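Local coordinates for uncharacterized protein ycf41 (Synechococcus elongatus PCC 6301, PDB 3KOJ) that probably binds single-stranded DNA through an OB-fold domain of the single-strand binding protein family, although its cellular role is uncharacterized, at residues B[24-29]-B[35-40]; B[41-46]-B[51-56]. The protein carries 1 engineered substitution. All coordinates share one frame; numbering follows the deposited sequence.

Contact 1. Residues B[24-29]-B[35-40]; sequences PQLRYA and PVAEMV. Engineered in segment 24-29: Ala29 (natural residue Thr).
Arg27 lies across Val36 in an antiparallel ladder whose two strand segments run at 158° to each other. Two hydrogen-bonded pairs define the register. In the first, Arg27 N donates to Val36 O and Val36 N returns the bond to Arg27 O at 2.8 Å; in the second, Gln25 and Glu38 exchange the same two bonds. Between these pairs Leu26 faces Ala37 as a non-hydrogen-bonded pair, and there the CA-H of Leu26 also points at Val36 O, 3.4 Å from Leu26 CA.

The Arg27 side chain can be followed outward. From CB the chain enters the position between backbone N and carbonyl carbon (chi1 71°), which sets CG against Val36 CG1 at a doubtful, too short 3.1 Å. It then runs extended to NE, with CD still beside the same methyl. The last torsion, chi4 76°, turns a face of the guanidinium to Val36, so that CG1 lies 3.3 Å above its plane, over the centre. NH2 also approaches Val36 CG2. NE donates to a water at 3.2 Å, and that water donates to Glu38 OE1, linking opposite charges whose nearest atoms, Arg27 NE and Glu38 OE1, stay 4.9 Å apart.

On the other face Leu26 CD2 packs on Pro35 CB at 3.7 Å, while Tyr28 CE2 meets Pro35 CG obliquely at the same distance.

This is the hairpin of strands 12-28 and 35-43. Helix 62-70 covers the Leu26, Pro35 and Ala37 face through Gln68, Gln65 and Ala64, whereas Val36 and Glu38 lean on Val58 of strand 53-60, the next strand of the sheet.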
loop_
_atom_site.group_PDB
_atom_site.type_symbol
_atom_site.label_atom_id
_atom_site.label_comp_id
_atom_site.label_asym_id
_atom_site.label_seq_id
_atom_site.Cartn_x
_atom_site.Cartn_y
_atom_site.Cartn_z
ATOM N N PRO B 24 18.291 -8.956 14.285
ATOM C CA PRO B 24 17.416 -8.377 15.301
ATOM C C PRO B 24 17.976 -8.535 16.711
ATOM O O PRO B 24 18.530 -9.581 17.059
ATOM C CB PRO B 24 16.102 -9.142 15.106
ATOM C CG PRO B 24 16.526 -10.424 14.462
ATOM C CD PRO B 24 17.572 -9.968 13.493
ATOM N N GLN B 25 17.849 -7.474 17.500
ATOM C CA GLN B 25 18.292 -7.453 18.890
ATOM C C GLN B 25 17.041 -7.142 19.695
ATOM O O GLN B 25 16.294 -6.219 19.354
ATOM C CB GLN B 25 19.337 -6.357 19.113
ATOM C CG GLN B 25 20.592 -6.505 18.269
ATOM C CD GLN B 25 21.301 -7.824 18.506
ATOM O OE1 GLN B 25 21.383 -8.671 17.612
ATOM N NE2 GLN B 25 21.819 -8.007 19.714
ATOM N N LEU B 26 16.807 -7.903 20.758
ATOM C CA LEU B 26 15.620 -7.701 21.575
ATOM C C LEU B 26 15.893 -7.117 22.955
ATOM O O LEU B 26 16.914 -7.402 23.579
ATOM C CB LEU B 26 14.867 -9.028 21.727
ATOM C CG LEU B 26 13.407 -9.042 21.267
ATOM C CD1 LEU B 26 12.868 -10.458 21.305
ATOM C CD2 LEU B 26 12.577 -8.128 22.152
ATOM N N ARG B 27 14.968 -6.284 23.417
ATOM C CA ARG B 27 15.065 -5.674 24.738
ATOM C C ARG B 27 13.637 -5.458 25.212
ATOM O O ARG B 27 12.691 -5.604 24.435
ATOM C CB ARG B 27 15.787 -4.322 24.671
ATOM C CG ARG B 27 14.978 -3.217 24.000
ATOM C CD ARG B 27 15.793 -1.949 23.779
ATOM N NE ARG B 27 15.086 -0.980 22.941
ATOM C CZ ARG B 27 14.081 -0.211 23.353
ATOM N NH1 ARG B 27 13.651 -0.283 24.606
ATOM N NH2 ARG B 27 13.499 0.629 22.505
ATOM N N TYR B 28 13.475 -5.143 26.490
ATOM C CA TYR B 28 12.149 -4.859 27.015
ATOM C C TYR B 28 12.059 -3.351 27.192
ATOM O O TYR B 28 13.012 -2.718 27.647
ATOM C CB TYR B 28 11.907 -5.577 28.349
ATOM C CG TYR B 28 11.333 -6.964 28.173
ATOM C CD1 TYR B 28 12.162 -8.080 28.081
ATOM C CD2 TYR B 28 9.958 -7.154 28.044
ATOM C CE1 TYR B 28 11.634 -9.352 27.860
ATOM C CE2 TYR B 28 9.420 -8.418 27.821
ATOM C CZ TYR B 28 10.263 -9.512 27.729
ATOM O OH TYR B 28 9.734 -10.762 27.497
ATOM N N ALA B 29 10.924 -2.775 26.808
ATOM C CA ALA B 29 10.722 -1.333 26.918
ATOM C C ALA B 29 10.721 -0.870 28.376
ATOM O O ALA B 29 10.952 -1.665 29.287
ATOM C CB ALA B 29 9.414 -0.942 26.241
ATOM N N PRO B 35 8.152 -6.359 24.763
ATOM C CA PRO B 35 9.355 -6.692 23.998
ATOM C C PRO B 35 9.509 -5.745 22.816
ATOM O O PRO B 35 8.522 -5.354 22.200
ATOM C CB PRO B 35 9.084 -8.120 23.515
ATOM C CG PRO B 35 7.989 -8.624 24.419
ATOM C CD PRO B 35 7.136 -7.412 24.614
ATOM N N VAL B 36 10.740 -5.369 22.507
ATOM C CA VAL B 36 10.984 -4.509 21.359
ATOM C C VAL B 36 12.218 -5.023 20.633
ATOM O O VAL B 36 13.280 -5.219 21.228
ATOM C CB VAL B 36 11.142 -3.020 21.765
ATOM C CG1 VAL B 36 12.133 -2.884 22.880
ATOM C CG2 VAL B 36 11.564 -2.189 20.556
ATOM N N ALA B 37 12.050 -5.280 19.343
ATOM C CA ALA B 37 13.127 -5.805 18.521
ATOM C C ALA B 37 13.514 -4.799 17.456
ATOM O O ALA B 37 12.648 -4.166 16.848
ATOM C CB ALA B 37 12.684 -7.103 17.864
ATOM N N GLU B 38 14.812 -4.638 17.233
ATOM C CA GLU B 38 15.249 -3.721 16.196
ATOM C C GLU B 38 16.297 -4.392 15.324
ATOM O O GLU B 38 17.129 -5.169 15.804
ATOM C CB GLU B 38 15.776 -2.411 16.800
ATOM C CG GLU B 38 17.259 -2.326 17.071
ATOM C CD GLU B 38 17.667 -0.920 17.487
ATOM O OE1 GLU B 38 17.059 -0.386 18.443
ATOM O OE2 GLU B 38 18.587 -0.345 16.862
HETATM N N MSE B 39 16.227 -4.115 14.031
HETATM C CA MSE B 39 17.167 -4.686 13.082
HETATM C C MSE B 39 17.341 -3.684 11.962
HETATM O O MSE B 39 16.752 -2.608 11.994
HETATM C CB MSE B 39 16.627 -6.019 12.535
HETATM C CG MSE B 39 15.322 -5.920 11.759
HETATM SE SE MSE B 39 14.683 -7.672 11.154
HETATM C CE MSE B 39 13.457 -7.072 9.772
ATOM N N VAL B 40 18.160 -4.026 10.979
ATOM C CA VAL B 40 18.371 -3.138 9.848
ATOM C C VAL B 40 18.165 -3.934 8.575
ATOM O O VAL B 40 18.570 -5.090 8.490
ATOM C CB VAL B 40 19.801 -2.545 9.845
ATOM C CG1 VAL B 40 19.995 -1.653 8.621
ATOM C CG2 VAL B 40 20.035 -1.743 11.127
HETATM O O HOH W 1 14.780 -0.575 19.819
#

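Contact 2. Residues B[41-46]-B[51-56]; sequences VQFPGL and APARLK
Gln42 and Arg54 face each other as a non-hydrogen-bonded antiparallel pair, and their planar ends meet with amide and guanidinium turned 47° apart. Gln42 CG stands anti to the backbone N (chi1 179°) and the chain stays extended, carrying OE1 to the guanidinium edge. Arg54 grips that one oxygen side-on. NE, at 2.8 Å from Gln42 OE1, lies in the carbonyl plane on a lone pair; NH2 of Arg54 reaches the same OE1 at 3.0 Å from above that plane. Pro52 runs alongside Gln42, pointing the same way, with CB 3.7 Å from Gln42 CG. A leucine in place of Gln42 would probably leave Arg54 NE and NH2 without this shared acceptor and the guanidinium freer to turn.

On the opposite face of the ladder, the Phe43 ring is met from two directions. Ala53 CB sits over one face, 4.0 Å from the centroid and 22° off the normal, a CH-pi contact displaced toward the rim; Leu55 CB comes to the edge, in the ring plane, 3.8 Å from CE2 of Phe43. Paired backbone bonds join Val41 to Leu55 and Phe43 to Ala53, the shortest being Ala53 N to Phe43 O at 2.7 Å.

The contact forms the end of the hairpin of strands 35-43 and 53-60. Strand 12-28 packs against it through Ala18 on Val41, Leu16 on Leu55 and Val21 on Gln42 and Arg54, while Asn12 and Ile85 of a second subunit touch Phe43 and Ala53.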
loop_
_atom_site.group_PDB
_atom_site.type_symbol
_atom_site.label_atom_id
_atom_site.label_comp_id
_atom_site.label_asym_id
_atom_site.label_seq_id
_atom_site.Cartn_x
_atom_site.Cartn_y
_atom_site.Cartn_z
ATOM N N VAL B 41 17.517 -3.322 7.590
ATOM C CA VAL B 41 17.293 -3.994 6.321
ATOM C C VAL B 41 17.829 -3.129 5.193
ATOM O O VAL B 41 18.051 -1.929 5.364
ATOM C CB VAL B 41 15.793 -4.277 6.063
ATOM C CG1 VAL B 41 15.228 -5.129 7.189
ATOM C CG2 VAL B 41 15.015 -2.958 5.919
ATOM N N GLN B 42 18.050 -3.755 4.044
ATOM C CA GLN B 42 18.538 -3.046 2.874
ATOM C C GLN B 42 17.626 -3.342 1.690
ATOM O O GLN B 42 17.183 -4.476 1.499
ATOM C CB GLN B 42 19.969 -3.481 2.541
ATOM C CG GLN B 42 20.542 -2.800 1.302
ATOM C CD GLN B 42 21.971 -3.224 1.010
ATOM O OE1 GLN B 42 22.901 -2.873 1.742
ATOM N NE2 GLN B 42 22.149 -3.992 -0.060
ATOM N N PHE B 43 17.323 -2.312 0.913
ATOM C CA PHE B 43 16.479 -2.490 -0.260
ATOM C C PHE B 43 17.031 -1.656 -1.404
ATOM O O PHE B 43 17.723 -0.658 -1.182
ATOM C CB PHE B 43 15.012 -2.150 0.052
ATOM C CG PHE B 43 14.802 -0.822 0.723
ATOM C CD1 PHE B 43 14.402 0.287 -0.011
ATOM C CD2 PHE B 43 14.946 -0.695 2.101
ATOM C CE1 PHE B 43 14.136 1.500 0.615
ATOM C CE2 PHE B 43 14.683 0.513 2.740
ATOM C CZ PHE B 43 14.278 1.613 1.997
ATOM N N PRO B 44 16.742 -2.063 -2.647
ATOM C CA PRO B 44 17.213 -1.382 -3.854
ATOM C C PRO B 44 16.879 0.091 -3.977
ATOM O O PRO B 44 15.802 0.537 -3.566
ATOM C CB PRO B 44 16.575 -2.195 -4.984
ATOM C CG PRO B 44 16.353 -3.546 -4.371
ATOM C CD PRO B 44 15.847 -3.178 -3.005
ATOM N N GLY B 45 17.821 0.836 -4.549
ATOM C CA GLY B 45 17.604 2.247 -4.770
ATOM C C GLY B 45 16.605 2.257 -5.906
ATOM O O GLY B 45 16.226 1.204 -6.418
ATOM N N LEU B 46 16.143 3.421 -6.315
ATOM C CA LEU B 46 15.176 3.427 -7.393
ATOM C C LEU B 46 15.803 3.339 -8.770
ATOM O O LEU B 46 15.099 3.042 -9.759
ATOM C CB LEU B 46 14.293 4.654 -7.243
ATOM C CG LEU B 46 13.764 4.600 -5.803
ATOM C CD1 LEU B 46 12.884 5.778 -5.510
ATOM C CD2 LEU B 46 13.018 3.304 -5.618
ATOM N N ALA B 51 22.235 4.093 -4.672
ATOM C CA ALA B 51 22.877 3.056 -3.877
ATOM C C ALA B 51 21.682 2.426 -3.173
ATOM O O ALA B 51 20.616 3.040 -3.087
ATOM C CB ALA B 51 23.829 3.680 -2.856
ATOM N N PRO B 52 21.813 1.176 -2.725
ATOM C CA PRO B 52 20.670 0.576 -2.036
ATOM C C PRO B 52 20.456 1.405 -0.772
ATOM O O PRO B 52 21.358 2.117 -0.335
ATOM C CB PRO B 52 21.171 -0.824 -1.721
ATOM C CG PRO B 52 22.049 -1.127 -2.910
ATOM C CD PRO B 52 22.826 0.163 -3.065
ATOM N N ALA B 53 19.273 1.326 -0.184
ATOM C CA ALA B 53 19.024 2.089 1.026
ATOM C C ALA B 53 19.028 1.159 2.228
ATOM O O ALA B 53 18.709 -0.023 2.108
ATOM C CB ALA B 53 17.683 2.813 0.928
ATOM N N ARG B 54 19.425 1.682 3.381
ATOM C CA ARG B 54 19.409 0.886 4.596
ATOM C C ARG B 54 18.474 1.580 5.559
ATOM O O ARG B 54 18.498 2.803 5.704
ATOM C CB ARG B 54 20.808 0.722 5.176
ATOM C CG ARG B 54 21.639 -0.205 4.327
ATOM C CD ARG B 54 22.878 -0.704 5.039
ATOM N NE ARG B 54 23.415 -1.847 4.313
ATOM C CZ ARG B 54 24.197 -2.781 4.839
ATOM N NH1 ARG B 54 24.556 -2.718 6.116
ATOM N NH2 ARG B 54 24.601 -3.793 4.085
ATOM N N LEU B 55 17.641 0.788 6.216
ATOM C CA LEU B 55 16.634 1.339 7.098
ATOM C C LEU B 55 16.499 0.607 8.422
ATOM O O LEU B 55 16.479 -0.624 8.468
ATOM C CB LEU B 55 15.300 1.317 6.351
ATOM C CG LEU B 55 14.007 1.770 7.021
ATOM C CD1 LEU B 55 14.085 3.256 7.360
ATOM C CD2 LEU B 55 12.846 1.487 6.072
ATOM N N LYS B 56 16.411 1.376 9.497
ATOM C CA LYS B 56 16.241 0.793 10.817
ATOM C C LYS B 56 14.786 0.347 10.902
ATOM O O LYS B 56 13.879 1.086 10.529
ATOM C CB LYS B 56 16.531 1.824 11.904
ATOM C CG LYS B 56 16.296 1.304 13.315
ATOM C CD LYS B 56 16.610 2.368 14.352
ATOM C CE LYS B 56 16.288 1.894 15.760
ATOM N NZ LYS B 56 16.596 2.943 16.775
#

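From the N terminus, strand 12-28 leads into contact 1, which closes a five-residue connection by pairing 24-29 with 35-40. Strand 35-43 then passes directly into contact 2, where 41-46 and 51-56 close a four-residue connection. The two loops therefore follow in series, neither nested nor crossed. Their centres are 20 Å apart, on opposite sides of the chain's centre. Strand 35-43 pairs antiparallel with both 12-28 and 53-60, making a three-strand meander within the curled sheet of an OB fold. The contacts also meet directly: Glu38 OE2 lies 3.4 Å from Lys56 CE, and Val40 CG1 packs near Leu55 O.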